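Local structure of mercuric reductase (Metallosphaera sedula, 4YWO) at residues Ser61-Arg75 against Ala186-Val198. The protein probably reduces mercuric ion to elemental mercury with NADPH, passing electrons through FAD, as a homodimeric pyridine nucleotide-disulfide oxidoreductase of class I. Sequence-based numbering, arbitrary orientation.
Sequences SKRMLYIAEIYKKAR and ALEFAQMYSRMKV. With FAD (flavin-adenine dinucleotide), chain B.
Lys62 and Glu188 join two helices at the flavin in the pyridine nucleotide-disulfide oxidoreductase fold: helix 58-78, which begins at Cys58 of the redox-active Cys53-Cys58 disulfide, and helix 184-194, packed against strand 199-203 of the second Rossmann-type sheet. The segment axes cross at 41°, 9.2 Å apart at their closest.

The salt bridge runs from Lys62 NZ to Glu188 OE1 at 2.9 Å, its hydrogen bond a weak one. Bends at chi2 and chi3 (38° and 103°) bring the amine back from a CB that points away from the second helix. Lys62 NZ also donates to Ser61 OG and, at 3.2 Å, to FAD N5, so the carboxylate lies in the second shell of the flavin. Glu188 OE2 accepts a hydrogen bond from a water and another from Phe346 N, which probably helps orient the acid.

Apolar packing fills the middle. Leu65 CD2 meets Met192 CB, the same methyl resting on a backbone carbonyl, 3.6 Å from Glu188 O, while Met192 SD rests on Met64 CB. The Met64 and Met196 chains cross at about a right angle, touching through their CE methyls at 3.7 Å, and helix 87-110 covers both through Phe89. Ala68 CB presses on Arg195 CB.

Beyond the helix end, closed by a Schellman motif with Lys197 as C-prime residue, polar groups take over. The extended Arg195 side chain reaches across helix 58-78, its NE paired with Asp228 and its NH1 with Gln348. One water donates to both Ala68 O and Arg195 O and accepts from Arg75 NH1, which also bonds Val82 O. The Arg195 guanidinium is sandwiched: Gln191 OE1, which accepts from Gln348 N, lies over the centre of one face, and Lys72 CD sits 3.1 Å above the other, toward the rim.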
ATOM      1  N   SER A  61      11.484   8.536  14.166  1.00 15.16           N
ATOM      2  CA  SER A  61      10.121   8.446  14.705  1.00 15.53           C
ATOM      3  C   SER A  61       9.412   7.163  14.130  1.00 14.73           C
ATOM      4  O   SER A  61       8.810   6.354  14.899  1.00 14.77           O
ATOM      5  CB  SER A  61       9.311   9.668  14.565  1.00 18.77           C
ATOM      6  OG  SER A  61       9.147  10.024  13.248  1.00 21.79           O
ATOM      7  N   LYS A  62       9.594   6.950  12.853  1.00 13.71           N
ATOM      8  CA  LYS A  62       8.971   5.724  12.251  1.00 14.67           C
ATOM      9  C   LYS A  62       9.669   4.509  12.767  1.00 14.22           C
ATOM     10  O   LYS A  62       9.049   3.449  12.877  1.00 14.59           O
ATOM     11  CB  LYS A  62       8.900   5.870  10.717  1.00 16.96           C
ATOM     12  CG  LYS A  62       7.604   6.621  10.195  1.00 22.25           C
ATOM     13  CD  LYS A  62       7.055   7.845  11.024  1.00 26.33           C
ATOM     14  CE  LYS A  62       7.335   9.125  10.513  1.00 35.89           C
ATOM     15  NZ  LYS A  62       6.751  10.046  11.545  1.00 22.00           N
ATOM     16  N   ARG A  63      10.974   4.559  13.000  1.00 13.98           N
ATOM     17  CA  ARG A  63      11.621   3.389  13.556  1.00 13.54           C
ATOM     18  C   ARG A  63      11.050   3.051  14.909  1.00 14.16           C
ATOM     19  O   ARG A  63      10.771   1.873  15.210  1.00 14.44           O
ATOM     20  CB  ARG A  63      13.139   3.580  13.622  1.00 15.52           C
ATOM     21  CG  ARG A  63      13.882   2.460  14.345  1.00 15.24           C
ATOM     22  CD  ARG A  63      13.774   1.142  13.530  1.00 16.46           C
ATOM     23  NE  ARG A  63      14.723   0.210  14.055  1.00 22.78           N
ATOM     24  CZ  ARG A  63      14.883  -0.998  13.567  1.00 32.13           C
ATOM     25  NH1 ARG A  63      14.175  -1.424  12.533  1.00 33.55           N
ATOM     26  NH2 ARG A  63      15.735  -1.819  14.198  1.00 32.80           N
ATOM     27  N   MET A  64      10.900   4.060  15.779  1.00 13.10           N
ATOM     28  CA  MET A  64      10.400   3.734  17.112  1.00 15.48           C
ATOM     29  C   MET A  64       8.921   3.283  17.080  1.00 16.02           C
ATOM     30  O   MET A  64       8.492   2.401  17.836  1.00 15.01           O
ATOM     31  CB  MET A  64      10.503   4.894  18.038  1.00 16.35           C
ATOM     32  CG  MET A  64      11.915   5.331  18.343  1.00 17.70           C
ATOM     33  SD  MET A  64      13.037   3.954  18.774  1.00 20.85           S
ATOM     34  CE  MET A  64      12.271   3.198  20.084  1.00 19.93           C
ATOM     35  N   LEU A  65       8.124   3.784  16.135  1.00 13.24           N
ATOM     36  CA  LEU A  65       6.748   3.308  16.021  1.00 13.01           C
ATOM     37  C   LEU A  65       6.702   1.896  15.507  1.00 13.01           C
ATOM     38  O   LEU A  65       5.816   1.139  15.942  1.00 14.64           O
ATOM     39  CB  LEU A  65       5.908   4.219  15.023  1.00 13.30           C
ATOM     40  CG  LEU A  65       5.535   5.578  15.625  1.00 15.09           C
ATOM     41  CD1 LEU A  65       5.167   6.522  14.504  1.00 16.11           C
ATOM     42  CD2 LEU A  65       4.368   5.394  16.522  1.00 18.83           C
ATOM     43  N   TYR A  66       7.649   1.494  14.662  1.00 12.25           N
ATOM     44  CA  TYR A  66       7.768   0.092  14.149  1.00 12.81           C
ATOM     45  C   TYR A  66       8.068  -0.849  15.318  1.00 13.69           C
ATOM     46  O   TYR A  66       7.383  -1.878  15.513  1.00 14.28           O
ATOM     47  CB  TYR A  66       8.778   0.006  13.043  1.00 15.51           C
ATOM     48  CG  TYR A  66       9.169  -1.422  12.730  1.00 14.20           C
ATOM     49  CD1 TYR A  66       8.319  -2.203  12.039  1.00 16.58           C
ATOM     50  CD2 TYR A  66      10.399  -1.939  13.150  1.00 15.56           C
ATOM     51  CE1 TYR A  66       8.700  -3.512  11.768  1.00 16.86           C
ATOM     52  CE2 TYR A  66      10.766  -3.234  12.883  1.00 16.10           C
ATOM     53  CZ  TYR A  66       9.878  -4.005  12.263  1.00 17.35           C
ATOM     54  OH  TYR A  66      10.328  -5.331  12.007  1.00 21.57           O
ATOM     55  N   ILE A  67       9.056  -0.442  16.093  1.00 13.07           N
ATOM     56  CA  ILE A  67       9.447  -1.259  17.301  1.00 14.56           C
ATOM     57  C   ILE A  67       8.270  -1.361  18.228  1.00 14.78           C
ATOM     58  O   ILE A  67       7.933  -2.480  18.718  1.00 15.80           O
ATOM     59  CB  ILE A  67      10.602  -0.596  18.029  1.00 16.69           C
ATOM     60  CG1 ILE A  67      11.802  -0.764  17.163  1.00 19.08           C
ATOM     61  CG2 ILE A  67      10.865  -1.390  19.331  1.00 17.94           C
ATOM     62  CD1 ILE A  67      12.946  -0.035  17.674  1.00 26.31           C
ATOM     63  N   ALA A  68       7.559  -0.272  18.483  1.00 14.34           N
ATOM     64  CA  ALA A  68       6.385  -0.275  19.309  1.00 14.54           C
ATOM     65  C   ALA A  68       5.312  -1.304  18.784  1.00 13.84           C
ATOM     66  O   ALA A  68       4.651  -1.993  19.564  1.00 15.52           O
ATOM     67  CB  ALA A  68       5.788   1.040  19.529  1.00 15.74           C
ATOM     68  N   GLU A  69       5.054  -1.220  17.504  1.00 13.37           N
ATOM     69  CA  GLU A  69       4.103  -2.066  16.849  1.00 14.93           C
ATOM     70  C   GLU A  69       4.433  -3.562  16.955  1.00 15.79           C
ATOM     71  O   GLU A  69       3.532  -4.378  17.220  1.00 15.28           O
ATOM     72  CB  GLU A  69       3.930  -1.656  15.372  1.00 17.17           C
ATOM     73  CG  GLU A  69       3.057  -2.620  14.593  1.00 22.84           C
ATOM     74  CD  GLU A  69       3.794  -3.749  13.776  1.00 35.00           C
ATOM     75  OE1 GLU A  69       4.823  -3.456  13.071  1.00 36.59           O
ATOM     76  OE2 GLU A  69       3.269  -4.953  13.772  1.00 37.81           O
ATOM     77  N   ILE A  70       5.635  -3.960  16.699  1.00 13.41           N
ATOM     78  CA  ILE A  70       5.939  -5.413  16.671  1.00 14.92           C
ATOM     79  C   ILE A  70       5.862  -5.982  18.092  1.00 16.08           C
ATOM     80  O   ILE A  70       5.419  -7.081  18.290  1.00 14.65           O
ATOM     81  CB  ILE A  70       7.259  -5.769  15.996  1.00 14.67           C
ATOM     82  CG1 ILE A  70       8.474  -5.170  16.688  1.00 15.30           C
ATOM     83  CG2 ILE A  70       7.226  -5.315  14.530  1.00 15.20           C
ATOM     84  CD1 ILE A  70       9.797  -5.482  16.063  1.00 16.87           C
ATOM     85  N   TYR A  71       6.242  -5.172  19.073  1.00 13.82           N
ATOM     86  CA  TYR A  71       6.098  -5.662  20.465  1.00 14.29           C
ATOM     87  C   TYR A  71       4.670  -5.728  20.864  1.00 14.62           C
ATOM     88  O   TYR A  71       4.282  -6.695  21.650  1.00 14.83           O
ATOM     89  CB  TYR A  71       6.929  -4.816  21.503  1.00 14.24           C
ATOM     90  CG  TYR A  71       8.349  -5.185  21.584  1.00 13.89           C
ATOM     91  CD1 TYR A  71       9.279  -4.781  20.650  1.00 15.40           C
ATOM     92  CD2 TYR A  71       8.842  -5.952  22.656  1.00 16.37           C
ATOM     93  CE1 TYR A  71      10.604  -5.174  20.686  1.00 15.89           C
ATOM     94  CE2 TYR A  71      10.166  -6.311  22.691  1.00 15.95           C
ATOM     95  CZ  TYR A  71      11.041  -5.981  21.781  1.00 18.12           C
ATOM     96  OH  TYR A  71      12.378  -6.347  21.784  1.00 21.23           O
ATOM     97  N   LYS A  72       3.825  -4.765  20.477  1.00 14.97           N
ATOM     98  CA  LYS A  72       2.406  -4.793  20.770  1.00 17.06           C
ATOM     99  C   LYS A  72       1.810  -6.083  20.186  1.00 17.94           C
ATOM    100  O   LYS A  72       1.040  -6.774  20.875  1.00 18.16           O
ATOM    101  CB  LYS A  72       1.677  -3.550  20.244  1.00 20.78           C
ATOM    102  CG  LYS A  72       0.163  -3.650  20.466  1.00 24.27           C
ATOM    103  CD  LYS A  72      -0.570  -2.413  20.798  1.00 32.96           C
ATOM    104  CE  LYS A  72      -2.099  -2.558  21.123  1.00 35.56           C
ATOM    105  NZ  LYS A  72      -2.265  -3.286  22.369  1.00 44.54           N
ATOM    106  N   LYS A  73       2.136  -6.383  18.951  1.00 15.36           N
ATOM    107  CA  LYS A  73       1.585  -7.619  18.336  1.00 15.87           C
ATOM    108  C   LYS A  73       2.038  -8.825  19.085  1.00 17.99           C
ATOM    109  O   LYS A  73       1.245  -9.772  19.302  1.00 19.05           O
ATOM    110  CB  LYS A  73       1.744  -7.692  16.820  1.00 21.24           C
ATOM    111  CG  LYS A  73       0.818  -8.759  16.236  1.00 24.63           C
ATOM    112  CD  LYS A  73      -0.641  -8.330  16.380  1.00 29.00           C
ATOM    113  CE  LYS A  73      -1.608  -9.321  15.836  1.00 37.04           C
ATOM    114  NZ  LYS A  73      -2.945  -8.814  16.248  1.00 39.63           N
ATOM    115  N   ALA A  74       3.315  -8.859  19.403  1.00 16.73           N
ATOM    116  CA  ALA A  74       3.846  -9.980  20.216  1.00 19.34           C
ATOM    117  C   ALA A  74       3.097 -10.165  21.542  1.00 21.80           C
ATOM    118  O   ALA A  74       2.819 -11.350  21.941  1.00 20.28           O
ATOM    119  CB  ALA A  74       5.323  -9.860  20.428  1.00 18.73           C
ATOM    120  N   ARG A  75       2.712  -9.074  22.216  1.00 18.60           N
ATOM    121  CA  ARG A  75       1.908  -9.161  23.487  1.00 21.17           C
ATOM    122  C   ARG A  75       0.542  -9.648  23.198  1.00 22.58           C
ATOM    123  O   ARG A  75      -0.017 -10.453  23.955  1.00 24.91           O
ATOM    124  CB  ARG A  75       1.681  -7.797  24.121  1.00 22.10           C
ATOM    125  CG  ARG A  75       2.914  -7.282  24.757  1.00 22.42           C
ATOM    126  CD  ARG A  75       2.591  -6.145  25.695  1.00 22.53           C
ATOM    127  NE  ARG A  75       2.098  -4.915  25.130  1.00 21.72           N
ATOM    128  CZ  ARG A  75       2.840  -4.067  24.418  1.00 21.00           C
ATOM    129  NH1 ARG A  75       4.119  -4.325  24.142  1.00 20.25           N
ATOM    130  NH2 ARG A  75       2.254  -2.978  23.957  1.00 22.68           N
ATOM    131  N   ALA A 186       1.702  14.794  18.114  1.00 15.41           N
ATOM    132  CA  ALA A 186       1.158  14.303  19.373  1.00 15.36           C
ATOM    133  C   ALA A 186       0.613  12.897  19.333  1.00 14.00           C
ATOM    134  O   ALA A 186       0.807  12.104  20.271  1.00 16.37           O
ATOM    135  CB  ALA A 186       0.060  15.244  19.857  1.00 15.69           C
ATOM    136  N   LEU A 187      -0.139  12.597  18.304  1.00 14.49           N
ATOM    137  CA  LEU A 187      -0.697  11.259  18.116  1.00 14.71           C
ATOM    138  C   LEU A 187       0.419  10.203  17.998  1.00 13.75           C
ATOM    139  O   LEU A 187       0.299   9.118  18.621  1.00 15.73           O
ATOM    140  CB  LEU A 187      -1.699  11.178  16.946  1.00 14.20           C
ATOM    141  CG  LEU A 187      -2.848  12.137  17.000  1.00 16.75           C
ATOM    142  CD1 LEU A 187      -3.686  11.874  15.712  1.00 17.83           C
ATOM    143  CD2 LEU A 187      -3.705  12.080  18.171  1.00 21.01           C
ATOM    144  N   GLU A 188       1.364  10.452  17.162  1.00 13.54           N
ATOM    145  CA  GLU A 188       2.449   9.504  16.997  1.00 12.70           C
ATOM    146  C   GLU A 188       3.247   9.242  18.286  1.00 13.70           C
ATOM    147  O   GLU A 188       3.460   8.160  18.675  1.00 14.29           O
ATOM    148  CB  GLU A 188       3.372   9.930  15.876  1.00 14.26           C
ATOM    149  CG  GLU A 188       2.745   9.786  14.458  1.00 16.94           C
ATOM    150  CD  GLU A 188       3.693  10.154  13.320  1.00 22.12           C
ATOM    151  OE1 GLU A 188       4.861  10.574  13.633  1.00 22.79           O
ATOM    152  OE2 GLU A 188       3.292  10.071  12.077  1.00 19.73           O
ATOM    153  N   PHE A 189       3.661  10.332  18.961  1.00 13.04           N
ATOM    154  CA  PHE A 189       4.415  10.112  20.216  1.00 13.56           C
ATOM    155  C   PHE A 189       3.568   9.540  21.287  1.00 13.52           C
ATOM    156  O   PHE A 189       4.053   8.767  22.136  1.00 14.08           O
ATOM    157  CB  PHE A 189       5.100  11.460  20.680  1.00 13.91           C
ATOM    158  CG  PHE A 189       6.321  11.801  19.888  1.00 15.25           C
ATOM    159  CD1 PHE A 189       7.506  11.141  20.173  1.00 17.36           C
ATOM    160  CD2 PHE A 189       6.358  12.842  18.977  1.00 19.01           C
ATOM    161  CE1 PHE A 189       8.631  11.334  19.455  1.00 18.20           C
ATOM    162  CE2 PHE A 189       7.576  13.110  18.285  1.00 20.55           C
ATOM    163  CZ  PHE A 189       8.686  12.279  18.503  1.00 19.58           C
ATOM    164  N   ALA A 190       2.287   9.928  21.407  1.00 14.22           N
ATOM    165  CA  ALA A 190       1.432   9.316  22.400  1.00 14.05           C
ATOM    166  C   ALA A 190       1.277   7.826  22.184  1.00 16.31           C
ATOM    167  O   ALA A 190       1.365   7.038  23.157  1.00 15.61           O
ATOM    168  CB  ALA A 190       0.081   9.963  22.485  1.00 14.97           C
ATOM    169  N   GLN A 191       1.065   7.363  20.964  1.00 14.58           N
ATOM    170  CA  GLN A 191       0.978   5.968  20.731  1.00 15.59           C
ATOM    171  C   GLN A 191       2.326   5.272  20.985  1.00 15.03           C
ATOM    172  O   GLN A 191       2.359   4.245  21.597  1.00 14.50           O
ATOM    173  CB  GLN A 191       0.518   5.664  19.305  1.00 16.80           C
ATOM    174  CG  GLN A 191       0.473   4.167  19.073  1.00 18.18           C
ATOM    175  CD  GLN A 191      -0.212   3.827  17.716  1.00 17.72           C
ATOM    176  OE1 GLN A 191       0.545   3.460  16.786  1.00 23.16           O
ATOM    177  NE2 GLN A 191      -1.458   3.518  17.803  1.00 19.12           N
ATOM    178  N   MET A 192       3.440   5.858  20.566  1.00 15.38           N
ATOM    179  CA  MET A 192       4.728   5.348  20.757  1.00 15.25           C
ATOM    180  C   MET A 192       4.999   5.111  22.250  1.00 15.38           C
ATOM    181  O   MET A 192       5.333   3.979  22.634  1.00 17.12           O
ATOM    182  CB  MET A 192       5.792   6.301  20.224  1.00 17.24           C
ATOM    183  CG  MET A 192       7.256   5.895  20.306  1.00 19.47           C
ATOM    184  SD  MET A 192       8.389   7.262  19.975  1.00 19.52           S
ATOM    185  CE  MET A 192       7.935   7.755  18.289  1.00 18.53           C
ATOM    186  N   TYR A 193       4.751   6.143  23.090  1.00 14.66           N
ATOM    187  CA  TYR A 193       5.108   5.984  24.519  1.00 14.14           C
ATOM    188  C   TYR A 193       4.119   5.162  25.222  1.00 15.61           C
ATOM    189  O   TYR A 193       4.491   4.334  26.082  1.00 16.52           O
ATOM    190  CB  TYR A 193       5.277   7.403  25.142  1.00 14.68           C
ATOM    191  CG  TYR A 193       6.702   7.926  25.033  1.00 15.66           C
ATOM    192  CD1 TYR A 193       7.313   8.278  23.821  1.00 17.51           C
ATOM    193  CD2 TYR A 193       7.545   7.980  26.169  1.00 18.38           C
ATOM    194  CE1 TYR A 193       8.670   8.645  23.733  1.00 16.44           C
ATOM    195  CE2 TYR A 193       8.828   8.398  26.083  1.00 18.91           C
ATOM    196  CZ  TYR A 193       9.418   8.729  24.910  1.00 17.69           C
ATOM    197  OH  TYR A 193      10.720   9.087  24.845  1.00 19.13           O
ATOM    198  N   SER A 194       2.834   5.217  24.872  1.00 16.40           N
ATOM    199  CA  SER A 194       1.878   4.292  25.517  1.00 17.53           C
ATOM    200  C   SER A 194       2.208   2.831  25.263  1.00 18.98           C
ATOM    201  O   SER A 194       2.108   1.972  26.158  1.00 18.09           O
ATOM    202  CB  SER A 194       0.458   4.649  25.154  1.00 21.51           C
ATOM    203  OG  SER A 194       0.174   4.433  23.807  1.00 25.84           O
ATOM    204  N   ARG A 195       2.759   2.541  24.107  1.00 16.20           N
ATOM    205  CA  ARG A 195       3.157   1.161  23.709  1.00 18.91           C
ATOM    206  C   ARG A 195       4.501   0.787  24.334  1.00 19.94           C
ATOM    207  O   ARG A 195       5.094  -0.251  24.065  1.00 22.26           O
ATOM    208  CB  ARG A 195       3.129   1.018  22.180  1.00 17.59           C
ATOM    209  CG  ARG A 195       1.741   1.047  21.638  1.00 17.03           C
ATOM    210  CD  ARG A 195       1.765   0.825  20.119  1.00 16.59           C
ATOM    211  NE  ARG A 195       0.410   0.614  19.598  1.00 16.97           N
ATOM    212  CZ  ARG A 195       0.136   0.051  18.388  1.00 15.09           C
ATOM    213  NH1 ARG A 195       1.112  -0.185  17.554  1.00 14.73           N
ATOM    214  NH2 ARG A 195      -1.151  -0.216  18.140  1.00 18.28           N
ATOM    215  N   MET A 196       5.077   1.772  25.053  1.00 18.65           N
ATOM    216  CA  MET A 196       6.284   1.476  25.922  1.00 19.40           C
ATOM    217  C   MET A 196       5.971   1.457  27.403  1.00 20.57           C
ATOM    218  O   MET A 196       6.908   1.712  28.210  1.00 24.11           O
ATOM    219  CB  MET A 196       7.376   2.375  25.586  1.00 21.77           C
ATOM    220  CG  MET A 196       7.744   2.192  24.162  1.00 27.29           C
ATOM    221  SD  MET A 196       8.969   3.270  23.630  1.00 31.91           S
ATOM    222  CE  MET A 196       9.009   2.804  21.843  1.00 32.14           C
ATOM    223  N   LYS A 197       4.725   1.213  27.762  1.00 19.92           N
ATOM    224  CA  LYS A 197       4.248   1.125  29.111  1.00 23.51           C
ATOM    225  C   LYS A 197       4.382   2.451  29.890  1.00 23.97           C
ATOM    226  O   LYS A 197       4.661   2.475  31.083  1.00 27.42           O
ATOM    227  CB  LYS A 197       5.065   0.028  29.829  1.00 30.00           C
ATOM    228  CG  LYS A 197       4.265  -0.868  30.715  1.00 35.84           C
ATOM    229  CD  LYS A 197       5.243  -1.721  31.517  1.00 39.33           C
ATOM    230  CE  LYS A 197       4.522  -2.726  32.395  1.00 45.70           C
ATOM    231  NZ  LYS A 197       3.344  -2.144  33.073  1.00 49.00           N
ATOM    232  N   VAL A 198       4.149   3.561  29.246  1.00 18.94           N
ATOM    233  CA  VAL A 198       4.169   4.919  29.823  1.00 17.82           C
ATOM    234  C   VAL A 198       2.705   5.327  29.843  1.00 20.57           C
ATOM    235  O   VAL A 198       1.973   5.162  28.835  1.00 19.49           O
ATOM    236  CB  VAL A 198       5.021   5.932  29.002  1.00 17.37           C
ATOM    237  CG1 VAL A 198       4.903   7.336  29.537  1.00 19.86           C
ATOM    238  CG2 VAL A 198       6.474   5.461  28.897  1.00 18.81           C
TER
HETATM  239  PA  FAD B 501      15.332  21.314   7.542  1.00 17.78           P
HETATM  240  O1A FAD B 501      15.699  19.903   7.147  1.00 19.64           O
HETATM  241  O2A FAD B 501      15.221  21.681   9.003  1.00 18.26           O
HETATM  242  O5B FAD B 501      16.381  22.319   6.849  1.00 17.74           O
HETATM  243  C5B FAD B 501      17.042  23.321   7.619  1.00 17.11           C
HETATM  244  C4B FAD B 501      18.529  22.999   7.701  1.00 17.73           C
HETATM  245  O4B FAD B 501      19.292  24.134   7.281  1.00 19.23           O
HETATM  246  C3B FAD B 501      18.942  22.659   9.124  1.00 20.09           C
HETATM  247  O3B FAD B 501      19.479  21.334   9.175  1.00 25.99           O
HETATM  248  C2B FAD B 501      20.007  23.667   9.508  1.00 19.08           C
HETATM  249  O2B FAD B 501      21.232  22.993   9.810  1.00 23.94           O
HETATM  250  C1B FAD B 501      20.193  24.573   8.302  1.00 18.32           C
HETATM  251  N9A FAD B 501      19.883  25.975   8.675  1.00 17.10           N
HETATM  252  C8A FAD B 501      18.760  26.397   9.283  1.00 16.71           C
HETATM  253  N7A FAD B 501      18.787  27.740   9.486  1.00 19.54           N
HETATM  254  C5A FAD B 501      19.955  28.198   8.998  1.00 17.10           C
HETATM  255  C6A FAD B 501      20.622  29.517   8.889  1.00 17.35           C
HETATM  256  N6A FAD B 501      20.030  30.643   9.354  1.00 20.32           N
HETATM  257  N1A FAD B 501      21.843  29.558   8.309  1.00 18.49           N
HETATM  258  C2A FAD B 501      22.442  28.446   7.843  1.00 19.44           C
HETATM  259  N3A FAD B 501      21.894  27.218   7.909  1.00 19.50           N
HETATM  260  C4A FAD B 501      20.674  27.031   8.465  1.00 17.83           C
HETATM  261  N1  FAD B 501       7.629  14.507   7.270  1.00 16.17           N
HETATM  262  C2  FAD B 501       7.187  13.476   6.506  1.00 19.73           C
HETATM  263  O2  FAD B 501       6.955  13.683   5.295  1.00 18.81           O
HETATM  264  N3  FAD B 501       6.988  12.240   6.998  1.00 18.22           N
HETATM  265  C4  FAD B 501       7.214  11.937   8.282  1.00 22.99           C
HETATM  266  O4  FAD B 501       7.019  10.778   8.709  1.00 24.59           O
HETATM  267  C4X FAD B 501       7.699  13.008   9.186  1.00 19.87           C
HETATM  268  N5  FAD B 501       7.950  12.783  10.494  1.00 19.22           N
HETATM  269  C5X FAD B 501       8.393  13.782  11.294  1.00 17.24           C
HETATM  270  C6  FAD B 501       8.645  13.528  12.637  1.00 16.55           C
HETATM  271  C7  FAD B 501       9.100  14.548  13.466  1.00 17.65           C
HETATM  272  C7M FAD B 501       9.372  14.270  14.921  1.00 18.69           C
HETATM  273  C8  FAD B 501       9.317  15.912  12.917  1.00 18.79           C
HETATM  274  C8M FAD B 501       9.810  17.015  13.817  1.00 18.68           C
HETATM  275  C9  FAD B 501       9.067  16.171  11.575  1.00 16.81           C
HETATM  276  C9A FAD B 501       8.613  15.152  10.747  1.00 17.00           C
HETATM  277  N10 FAD B 501       8.356  15.405   9.385  1.00 16.62           N
HETATM  278  C10 FAD B 501       7.897  14.344   8.582  1.00 17.59           C
HETATM  279  C1' FAD B 501       8.562  16.740   8.818  1.00 16.27           C
HETATM  280  C2' FAD B 501       9.866  16.761   8.030  1.00 18.32           C
HETATM  281  O2' FAD B 501      10.928  16.257   8.848  1.00 21.07           O
HETATM  282  C3' FAD B 501      10.205  18.175   7.572  1.00 20.35           C
HETATM  283  O3' FAD B 501       9.079  18.738   6.889  1.00 21.49           O
HETATM  284  C4' FAD B 501      11.413  18.174   6.644  1.00 20.13           C
HETATM  285  O4' FAD B 501      12.580  17.792   7.379  1.00 23.83           O
HETATM  286  C5' FAD B 501      11.629  19.550   6.026  1.00 18.28           C
HETATM  287  O5' FAD B 501      12.995  19.690   5.641  1.00 17.38           O
HETATM  288  P   FAD B 501      13.615  21.145   5.343  1.00 15.20           P
HETATM  289  O1P FAD B 501      14.920  20.959   4.605  1.00 14.88           O
HETATM  290  O2P FAD B 501      12.530  22.009   4.747  1.00 14.52           O
HETATM  291  O3P FAD B 501      13.946  21.696   6.818  1.00 15.00           O
HETATM  292  O   HOH W   1       4.231  12.165  10.671  1.00 41.99           O
HETATM  293  O   HOH W   2       3.132   1.727  17.002  1.00 19.27           O
HETATM  294  O   HOH W   3       4.788  -2.173  22.402  1.00 19.29           O